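Long-range contacts in inorganic pyrophosphatase (Helicobacter pylori, PDB 2BQY), which hydrolyses inorganic pyrophosphate to two phosphate ions, with magnesium as its cofactor: residues A[68-73]-A[102-107]; A[10-15]-A[86-91]; A[18-23]-A[54-59]. One frame throughout, in Å; residues are numbered along the deposited sequence.

Overall arrangement
All three contacts belong to, or border, one mixed sheet that curls into a barrel. Contact 3 joins strands 15-19 and 53-56, contact 1 joins 69-72 and 99-108, and contact 2 sets the loop leading into strand 15-19 against strand 82-96. The centre of contact 1 is about 8 Å from that of contact 3 and about 9 Å from that of contact 2; those of contacts 2 and 3 are about 13 Å apart. Along the chain, contact 3 is nested inside the loop closed by contact 2; contact 1 opens after contact 3 and closes after contact 2, its segments alternating with the latter's. Contacts 1 and 3 reach pyrophosphate; contact 2 closes the sheet away from it.

Contact 1 of 3, residues A[68-73]-A[102-107]; sequences VDALVL and EKLIAL. With POP (pyrophosphate 2-), chain B.
The carboxylate of Asp69 lies between two partners that stand on opposite sides of its plane. Lys103 NZ rises above one side in a long salt bridge, 3.5 Å from Asp69 OD2, and a water is below the other side, donating to the same Asp69 OD2 at 2.9 Å. That water also accepts from Asp69 N and donates to Glu102 O, tying the ends of the strands together. Lys103 runs beside Asp69, and the bend at its last torsion (chi4 -50°) brings NZ to pyrophosphate, where NZ donates to O6 at 2.7 Å. A long flexible lysine suits this place, since its alkyl part is buried against Leu71, with Leu71 CD1 3.6 Å from Lys103 CB. Farther along, the parallel strands exchange backbone bonds, among them Leu71 N to Leu104 O (2.6 Å) and Ala106 N to Leu71 O (2.8 Å). Ala70 is small enough for its CB to come within 3.7 Å of Leu104 CB. Leu71 and Leu73 pack on helix 127-139, and Leu104, on the other face of the sheet, on helix 157-172. Lys103 also pairs with Asp101; these two and Asp69, both aspartates predicted magnesium ligands, belong to the pyrophosphatase active site on the family's beta-barrel.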
loop_
_atom_site.group_PDB
_atom_site.type_symbol
_atom_site.label_atom_id
_atom_site.label_comp_id
_atom_site.label_asym_id
_atom_site.label_seq_id
_atom_site.Cartn_x
_atom_site.Cartn_y
_atom_site.Cartn_z
ATOM N N VAL A 68 -9.029 26.524 14.414
ATOM C CA VAL A 68 -9.368 25.370 15.248
ATOM C C VAL A 68 -9.137 24.043 14.505
ATOM O O VAL A 68 -9.526 23.892 13.342
ATOM C CB VAL A 68 -10.848 25.430 15.717
ATOM C CG1 VAL A 68 -11.773 25.366 14.527
ATOM C CG2 VAL A 68 -11.135 24.301 16.674
ATOM N N ASP A 69 -8.498 23.094 15.184
ATOM C CA ASP A 69 -8.211 21.793 14.611
ATOM C C ASP A 69 -9.402 20.847 14.746
ATOM O O ASP A 69 -10.259 20.995 15.624
ATOM C CB ASP A 69 -7.002 21.175 15.301
ATOM C CG ASP A 69 -5.728 21.947 15.056
ATOM O OD1 ASP A 69 -5.346 22.077 13.865
ATOM O OD2 ASP A 69 -5.117 22.411 16.054
ATOM N N ALA A 70 -9.444 19.855 13.868
ATOM C CA ALA A 70 -10.518 18.870 13.884
ATOM C C ALA A 70 -10.091 17.533 13.280
ATOM O O ALA A 70 -9.405 17.485 12.256
ATOM C CB ALA A 70 -11.715 19.401 13.132
ATOM N N LEU A 71 -10.488 16.451 13.941
ATOM C CA LEU A 71 -10.183 15.119 13.454
ATOM C C LEU A 71 -11.404 14.572 12.731
ATOM O O LEU A 71 -12.507 14.582 13.269
ATOM C CB LEU A 71 -9.817 14.189 14.610
ATOM C CG LEU A 71 -8.479 14.401 15.321
ATOM C CD1 LEU A 71 -8.519 15.637 16.211
ATOM C CD2 LEU A 71 -8.188 13.187 16.167
ATOM N N VAL A 72 -11.206 14.110 11.498
ATOM C CA VAL A 72 -12.293 13.544 10.704
ATOM C C VAL A 72 -12.200 12.021 10.687
ATOM O O VAL A 72 -11.371 11.436 10.013
ATOM C CB VAL A 72 -12.271 14.089 9.254
ATOM C CG1 VAL A 72 -13.445 13.532 8.466
ATOM C CG2 VAL A 72 -12.313 15.601 9.277
ATOM N N LEU A 73 -13.064 11.379 11.458
ATOM C CA LEU A 73 -13.082 9.932 11.554
ATOM C C LEU A 73 -13.841 9.264 10.417
ATOM O O LEU A 73 -14.898 9.729 9.995
ATOM C CB LEU A 73 -13.688 9.512 12.898
ATOM C CG LEU A 73 -12.840 9.710 14.162
ATOM C CD1 LEU A 73 -12.489 11.178 14.342
ATOM C CD2 LEU A 73 -13.602 9.206 15.363
ATOM N N GLU A 102 -7.574 22.276 21.918
ATOM C CA GLU A 102 -8.887 21.708 21.670
ATOM C C GLU A 102 -8.910 21.094 20.268
ATOM O O GLU A 102 -8.485 21.729 19.281
ATOM C CB GLU A 102 -9.941 22.805 21.763
ATOM C CG GLU A 102 -9.649 23.848 22.860
ATOM C CD GLU A 102 -10.922 24.458 23.448
ATOM O OE1 GLU A 102 -11.764 23.688 23.987
ATOM O OE2 GLU A 102 -11.076 25.707 23.369
ATOM N N LYS A 103 -9.393 19.857 20.180
ATOM C CA LYS A 103 -9.481 19.192 18.891
ATOM C C LYS A 103 -10.878 18.639 18.635
ATOM O O LYS A 103 -11.308 17.678 19.268
ATOM C CB LYS A 103 -8.437 18.078 18.796
ATOM C CG LYS A 103 -7.033 18.574 19.068
ATOM C CD LYS A 103 -5.994 17.654 18.559
ATOM C CE LYS A 103 -4.611 18.290 18.690
ATOM N NZ LYS A 103 -4.563 19.665 18.129
ATOM N N LEU A 104 -11.583 19.262 17.698
ATOM C CA LEU A 104 -12.931 18.833 17.348
ATOM C C LEU A 104 -12.972 17.423 16.741
ATOM O O LEU A 104 -12.123 17.056 15.933
ATOM C CB LEU A 104 -13.545 19.834 16.368
ATOM C CG LEU A 104 -13.654 21.287 16.825
ATOM C CD1 LEU A 104 -14.199 22.148 15.674
ATOM C CD2 LEU A 104 -14.530 21.374 18.030
ATOM N N ILE A 105 -13.954 16.634 17.164
ATOM C CA ILE A 105 -14.131 15.277 16.663
ATOM C C ILE A 105 -15.285 15.328 15.668
ATOM O O ILE A 105 -16.417 15.628 16.035
ATOM C CB ILE A 105 -14.483 14.307 17.807
ATOM C CG1 ILE A 105 -13.425 14.396 18.913
ATOM C CG2 ILE A 105 -14.591 12.896 17.271
ATOM C CD1 ILE A 105 -12.017 14.155 18.450
ATOM N N ALA A 106 -14.997 15.040 14.404
ATOM C CA ALA A 106 -16.033 15.088 13.373
ATOM C C ALA A 106 -16.086 13.857 12.480
ATOM O O ALA A 106 -15.191 13.016 12.508
ATOM C CB ALA A 106 -15.841 16.324 12.514
ATOM N N LEU A 107 -17.159 13.773 11.701
ATOM C CA LEU A 107 -17.402 12.683 10.765
ATOM C C LEU A 107 -17.882 13.292 9.464
ATOM O O LEU A 107 -18.611 14.273 9.477
ATOM C CB LEU A 107 -18.480 11.734 11.297
ATOM C CG LEU A 107 -18.134 10.760 12.423
ATOM C CD1 LEU A 107 -19.389 10.085 12.909
ATOM C CD2 LEU A 107 -17.152 9.726 11.917
HETATM P P1 POP B . 1.355 20.430 17.806
HETATM O O1 POP B . 2.749 19.847 17.452
HETATM O O2 POP B . 1.237 22.021 17.661
HETATM O O3 POP B . 0.888 19.964 19.224
HETATM O O POP B . 0.340 19.760 16.659
HETATM P P2 POP B . -1.303 20.101 16.629
HETATM O O4 POP B . -1.460 21.630 16.438
HETATM O O5 POP B . -1.802 19.296 15.450
HETATM O O6 POP B . -1.886 19.637 17.992
HETATM O O HOH W 1 -7.158 23.748 17.586
#

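Contact 2 of 3, residues A[10-15]-A[86-91]; sequences HDADSL and ARLVGV
Leu88 turns CG away from its own carbonyl carbon (chi1 -62°), laying CD1 against Ala12 CB, 4.0 Å away. In Arg87 the first torsion is +60°, placing CG between N and the carbonyl carbon; Arg87 CB packs against Asp13 CA, 3.8 Å away, and the extended chain beyond leads the guanidinium away, Asp13 OD1 staying 5.9 Å from Arg87 NH2. A water bridges the two charged groups: it meets the guanidinium at its edge, in plane, accepting from Arg87 NH2 at 2.9 Å, and donates to Asp13 OD1 and Leu88 O. Each charge has a further partner, Lys157 for Asp13 and the carbonyl of Val119 for Arg87, as suits polar residues at a partly exposed border. Residues 11-14 form a type I beta turn closed by Ser14 N to Asp11 O (2.7 Å), which presents Ala12 O to Leu88 N at 2.9 Å in a nearly straight bond. Leu15 then enters its strand and accepts from Ala86 N, 2.7 Å from Leu15 O. Helix 157-172 packs over the apolar side, Ile161 on Ala12 and Leu164 on Leu88, and strand 99-108 lies along the other edge of strand 82-96, where Val89 and Gly90 form a classic bulge against Ile105.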
loop_
_atom_site.group_PDB
_atom_site.type_symbol
_atom_site.label_atom_id
_atom_site.label_comp_id
_atom_site.label_asym_id
_atom_site.label_seq_id
_atom_site.Cartn_x
_atom_site.Cartn_y
_atom_site.Cartn_z
ATOM N N HIS A 10 -19.988 27.005 7.709
ATOM C CA HIS A 10 -19.725 26.881 9.143
ATOM C C HIS A 10 -20.772 26.179 9.998
ATOM O O HIS A 10 -20.730 26.265 11.231
ATOM C CB HIS A 10 -19.423 28.261 9.731
ATOM C CG HIS A 10 -17.990 28.675 9.599
ATOM N ND1 HIS A 10 -17.606 29.978 9.365
ATOM C CD2 HIS A 10 -16.845 27.957 9.686
ATOM C CE1 HIS A 10 -16.285 30.044 9.327
ATOM N NE2 HIS A 10 -15.802 28.832 9.519
ATOM N N ASP A 11 -21.715 25.496 9.358
ATOM C CA ASP A 11 -22.748 24.790 10.120
ATOM C C ASP A 11 -22.118 23.560 10.822
ATOM O O ASP A 11 -21.377 22.769 10.190
ATOM C CB ASP A 11 -23.889 24.345 9.201
ATOM C CG ASP A 11 -25.045 23.696 9.965
ATOM O OD1 ASP A 11 -25.953 23.133 9.305
ATOM O OD2 ASP A 11 -25.047 23.756 11.226
ATOM N N ALA A 12 -22.409 23.405 12.115
ATOM C CA ALA A 12 -21.859 22.310 12.907
ATOM C C ALA A 12 -22.178 20.939 12.307
ATOM O O ALA A 12 -21.554 19.928 12.656
ATOM C CB ALA A 12 -22.383 22.398 14.332
ATOM N N ASP A 13 -23.150 20.906 11.397
ATOM C CA ASP A 13 -23.547 19.646 10.763
ATOM C C ASP A 13 -23.208 19.636 9.287
ATOM O O ASP A 13 -23.591 18.716 8.557
ATOM C CB ASP A 13 -25.049 19.385 10.951
ATOM C CG ASP A 13 -25.420 19.118 12.411
ATOM O OD1 ASP A 13 -24.867 18.137 13.003
ATOM O OD2 ASP A 13 -26.251 19.907 12.954
ATOM N N SER A 14 -22.506 20.673 8.842
ATOM C CA SER A 14 -22.098 20.768 7.450
ATOM C C SER A 14 -20.871 21.692 7.311
ATOM O O SER A 14 -20.750 22.438 6.330
ATOM C CB SER A 14 -23.263 21.289 6.603
ATOM O OG SER A 14 -23.026 21.052 5.225
ATOM N N LEU A 15 -19.984 21.657 8.310
ATOM C CA LEU A 15 -18.775 22.478 8.292
ATOM C C LEU A 15 -17.691 21.721 7.524
ATOM O O LEU A 15 -17.620 20.479 7.552
ATOM C CB LEU A 15 -18.309 22.816 9.726
ATOM C CG LEU A 15 -17.928 21.729 10.743
ATOM C CD1 LEU A 15 -19.029 20.666 10.817
ATOM C CD2 LEU A 15 -16.635 21.097 10.373
ATOM N N ALA A 86 -17.972 17.913 6.874
ATOM C CA ALA A 86 -18.220 17.013 7.990
ATOM C C ALA A 86 -19.222 17.556 9.001
ATOM O O ALA A 86 -19.736 18.654 8.858
ATOM C CB ALA A 86 -16.897 16.696 8.687
ATOM N N ARG A 87 -19.478 16.760 10.031
ATOM C CA ARG A 87 -20.398 17.126 11.098
ATOM C C ARG A 87 -19.734 16.809 12.433
ATOM O O ARG A 87 -19.019 15.821 12.550
ATOM C CB ARG A 87 -21.707 16.340 10.960
ATOM C CG ARG A 87 -21.556 14.824 11.016
ATOM C CD ARG A 87 -22.886 14.138 10.684
ATOM N NE ARG A 87 -22.825 12.682 10.756
ATOM C CZ ARG A 87 -22.784 11.992 11.890
ATOM N NH1 ARG A 87 -22.725 10.676 11.857
ATOM N NH2 ARG A 87 -22.817 12.610 13.056
ATOM N N LEU A 88 -19.977 17.648 13.435
ATOM C CA LEU A 88 -19.398 17.460 14.762
ATOM C C LEU A 88 -20.145 16.436 15.604
ATOM O O LEU A 88 -21.353 16.268 15.481
ATOM C CB LEU A 88 -19.353 18.796 15.516
ATOM C CG LEU A 88 -18.490 19.896 14.896
ATOM C CD1 LEU A 88 -18.737 21.212 15.628
ATOM C CD2 LEU A 88 -17.026 19.499 14.962
ATOM N N VAL A 89 -19.407 15.758 16.474
ATOM C CA VAL A 89 -19.983 14.750 17.360
ATOM C C VAL A 89 -19.370 14.866 18.744
ATOM O O VAL A 89 -19.822 14.234 19.690
ATOM C CB VAL A 89 -19.750 13.308 16.827
ATOM C CG1 VAL A 89 -20.512 13.100 15.524
ATOM C CG2 VAL A 89 -18.280 13.067 16.617
ATOM N N GLY A 90 -18.329 15.683 18.847
ATOM C CA GLY A 90 -17.665 15.863 20.123
ATOM C C GLY A 90 -16.393 16.680 20.028
ATOM O O GLY A 90 -16.126 17.300 19.010
ATOM N N VAL A 91 -15.612 16.689 21.106
ATOM C CA VAL A 91 -14.352 17.427 21.140
ATOM C C VAL A 91 -13.400 16.822 22.152
ATOM O O VAL A 91 -13.810 16.360 23.192
ATOM C CB VAL A 91 -14.580 18.907 21.492
ATOM C CG1 VAL A 91 -15.093 19.035 22.899
ATOM C CG2 VAL A 91 -13.307 19.689 21.304
HETATM O O HOH W 2 -23.327 15.427 13.519
#

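Contact 3 of 3, residues A[18-23]-A[54-59]; sequences VIEISK and YGFVPN. With POP (pyrophosphate 2-), chain B.
Strands 15-19 and 53-56 run antiparallel until a classic beta bulge shifts their register, Glu20 and Ile21 both facing Tyr54. Both N-H groups of the bulge are gripped by one acceptor: Tyr54 O lies 2.7 Å from Glu20 N and 2.9 Å from Ile21 N. The glycine at position 55 lets the strands approach closely, with Gly55 CA 3.0 Å from Val18 O. Around Phe56, two quite different groups use two parts of the ring. Val18 comes over one face in a CH-pi contact, its CB 3.9 Å from the ring centroid, as befits a compact branched residue in the interior. Glu20 meets the edge instead, with its CD 3.3 Å from Phe56 CD2 and its carboxylate turned 71° against the ring. The partly positive ring hydrogens there probably suit the acid, whose OE2 also accepts from the backbone N of Leu31, so the buried carboxylate, probably charged, has a polar partner besides the ring edge. Ile21 lies alongside Tyr54 and approaches its ring obliquely, CD1 being 3.5 Å from Tyr54 CD2. With CG anti to the backbone N (chi1 -170°), Tyr54 extends toward the active site, where it is a predicted substrate ligand. Lys103 hydrogen-bonds to its hydroxyl, and Tyr54 OH is 2.7 Å from O5 of pyrophosphate.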
loop_
_atom_site.group_PDB
_atom_site.type_symbol
_atom_site.label_atom_id
_atom_site.label_comp_id
_atom_site.label_asym_id
_atom_site.label_seq_id
_atom_site.Cartn_x
_atom_site.Cartn_y
_atom_site.Cartn_z
ATOM N N VAL A 18 -10.252 21.079 6.325
ATOM C CA VAL A 18 -9.156 20.997 5.369
ATOM C C VAL A 18 -8.161 19.953 5.872
ATOM O O VAL A 18 -7.444 20.183 6.833
ATOM C CB VAL A 18 -8.441 22.369 5.211
ATOM C CG1 VAL A 18 -7.308 22.260 4.208
ATOM C CG2 VAL A 18 -9.434 23.424 4.772
ATOM N N ILE A 19 -8.124 18.802 5.211
ATOM C CA ILE A 19 -7.239 17.713 5.599
ATOM C C ILE A 19 -5.776 18.030 5.372
ATOM O O ILE A 19 -5.367 18.344 4.271
ATOM C CB ILE A 19 -7.593 16.406 4.828
ATOM C CG1 ILE A 19 -9.073 16.056 5.043
ATOM C CG2 ILE A 19 -6.709 15.273 5.294
ATOM C CD1 ILE A 19 -9.456 15.840 6.500
ATOM N N GLU A 20 -5.000 17.957 6.442
ATOM C CA GLU A 20 -3.571 18.189 6.354
ATOM C C GLU A 20 -2.830 16.870 6.583
ATOM O O GLU A 20 -1.687 16.706 6.183
ATOM C CB GLU A 20 -3.153 19.206 7.409
ATOM C CG GLU A 20 -3.734 20.604 7.204
ATOM C CD GLU A 20 -3.342 21.567 8.321
ATOM O OE1 GLU A 20 -3.656 21.273 9.495
ATOM O OE2 GLU A 20 -2.718 22.611 8.024
ATOM N N ILE A 21 -3.501 15.933 7.234
ATOM C CA ILE A 21 -2.926 14.634 7.540
ATOM C C ILE A 21 -3.940 13.546 7.255
ATOM O O ILE A 21 -5.093 13.651 7.637
ATOM C CB ILE A 21 -2.519 14.545 9.018
ATOM C CG1 ILE A 21 -1.679 15.764 9.397
ATOM C CG2 ILE A 21 -1.715 13.289 9.248
ATOM C CD1 ILE A 21 -1.466 15.934 10.914
ATOM N N SER A 22 -3.514 12.505 6.554
ATOM C CA SER A 22 -4.408 11.396 6.230
ATOM C C SER A 22 -4.294 10.297 7.280
ATOM O O SER A 22 -3.266 10.147 7.929
ATOM C CB SER A 22 -4.092 10.831 4.833
ATOM O OG SER A 22 -2.785 10.320 4.798
ATOM N N LYS A 23 -5.375 9.545 7.455
ATOM C CA LYS A 23 -5.397 8.446 8.409
ATOM C C LYS A 23 -4.308 7.411 8.087
ATOM O O LYS A 23 -4.026 7.139 6.927
ATOM C CB LYS A 23 -6.785 7.780 8.406
ATOM C CG LYS A 23 -6.975 6.759 9.504
ATOM C CD LYS A 23 -8.393 6.247 9.535
ATOM C CE LYS A 23 -8.580 5.144 10.588
ATOM N NZ LYS A 23 -9.969 4.661 10.687
ATOM N N TYR A 54 -6.612 14.167 9.911
ATOM C CA TYR A 54 -6.409 15.386 10.676
ATOM C C TYR A 54 -6.435 16.624 9.784
ATOM O O TYR A 54 -5.824 16.658 8.720
ATOM C CB TYR A 54 -5.061 15.326 11.402
ATOM C CG TYR A 54 -4.878 16.442 12.421
ATOM C CD1 TYR A 54 -5.341 16.301 13.724
ATOM C CD2 TYR A 54 -4.260 17.652 12.070
ATOM C CE1 TYR A 54 -5.192 17.332 14.649
ATOM C CE2 TYR A 54 -4.114 18.677 12.986
ATOM C CZ TYR A 54 -4.578 18.507 14.263
ATOM O OH TYR A 54 -4.433 19.503 15.180
ATOM N N GLY A 55 -7.137 17.651 10.238
ATOM C CA GLY A 55 -7.234 18.882 9.480
ATOM C C GLY A 55 -7.660 20.063 10.333
ATOM O O GLY A 55 -7.568 20.036 11.544
ATOM N N PHE A 56 -8.129 21.121 9.691
ATOM C CA PHE A 56 -8.550 22.318 10.407
ATOM C C PHE A 56 -9.749 22.967 9.733
ATOM O O PHE A 56 -9.961 22.792 8.541
ATOM C CB PHE A 56 -7.391 23.327 10.473
ATOM C CG PHE A 56 -7.061 23.970 9.152
ATOM C CD1 PHE A 56 -7.778 25.081 8.703
ATOM C CD2 PHE A 56 -6.041 23.464 8.355
ATOM C CE1 PHE A 56 -7.483 25.687 7.476
ATOM C CE2 PHE A 56 -5.738 24.068 7.120
ATOM C CZ PHE A 56 -6.466 25.179 6.683
ATOM N N VAL A 57 -10.525 23.709 10.508
ATOM C CA VAL A 57 -11.687 24.414 9.989
ATOM C C VAL A 57 -11.231 25.816 9.605
ATOM O O VAL A 57 -10.740 26.562 10.438
ATOM C CB VAL A 57 -12.811 24.506 11.042
ATOM C CG1 VAL A 57 -14.005 25.251 10.441
ATOM C CG2 VAL A 57 -13.226 23.107 11.494
ATOM N N PRO A 58 -11.371 26.178 8.321
ATOM C CA PRO A 58 -10.950 27.507 7.861
ATOM C C PRO A 58 -11.838 28.641 8.356
ATOM O O PRO A 58 -13.011 28.433 8.657
ATOM C CB PRO A 58 -10.970 27.364 6.340
ATOM C CG PRO A 58 -12.111 26.420 6.125
ATOM C CD PRO A 58 -11.885 25.373 7.199
ATOM N N ASN A 59 -11.263 29.839 8.434
ATOM C CA ASN A 59 -11.986 31.029 8.881
ATOM C C ASN A 59 -12.435 30.954 10.338
ATOM O O ASN A 59 -13.524 31.390 10.687
ATOM C CB ASN A 59 -13.190 31.289 7.972
ATOM C CG ASN A 59 -12.788 31.620 6.569
ATOM O OD1 ASN A 59 -13.633 31.861 5.728
ATOM N ND2 ASN A 59 -11.489 31.625 6.308
HETATM P P1 POP B . 1.355 20.430 17.806
HETATM O O1 POP B . 2.749 19.847 17.452
HETATM O O2 POP B . 1.237 22.021 17.661
HETATM O O3 POP B . 0.888 19.964 19.224
HETATM O O POP B . 0.340 19.760 16.659
HETATM P P2 POP B . -1.303 20.101 16.629
HETATM O O4 POP B . -1.460 21.630 16.438
HETATM O O5 POP B . -1.802 19.296 15.450
HETATM O O6 POP B . -1.886 19.637 17.992
#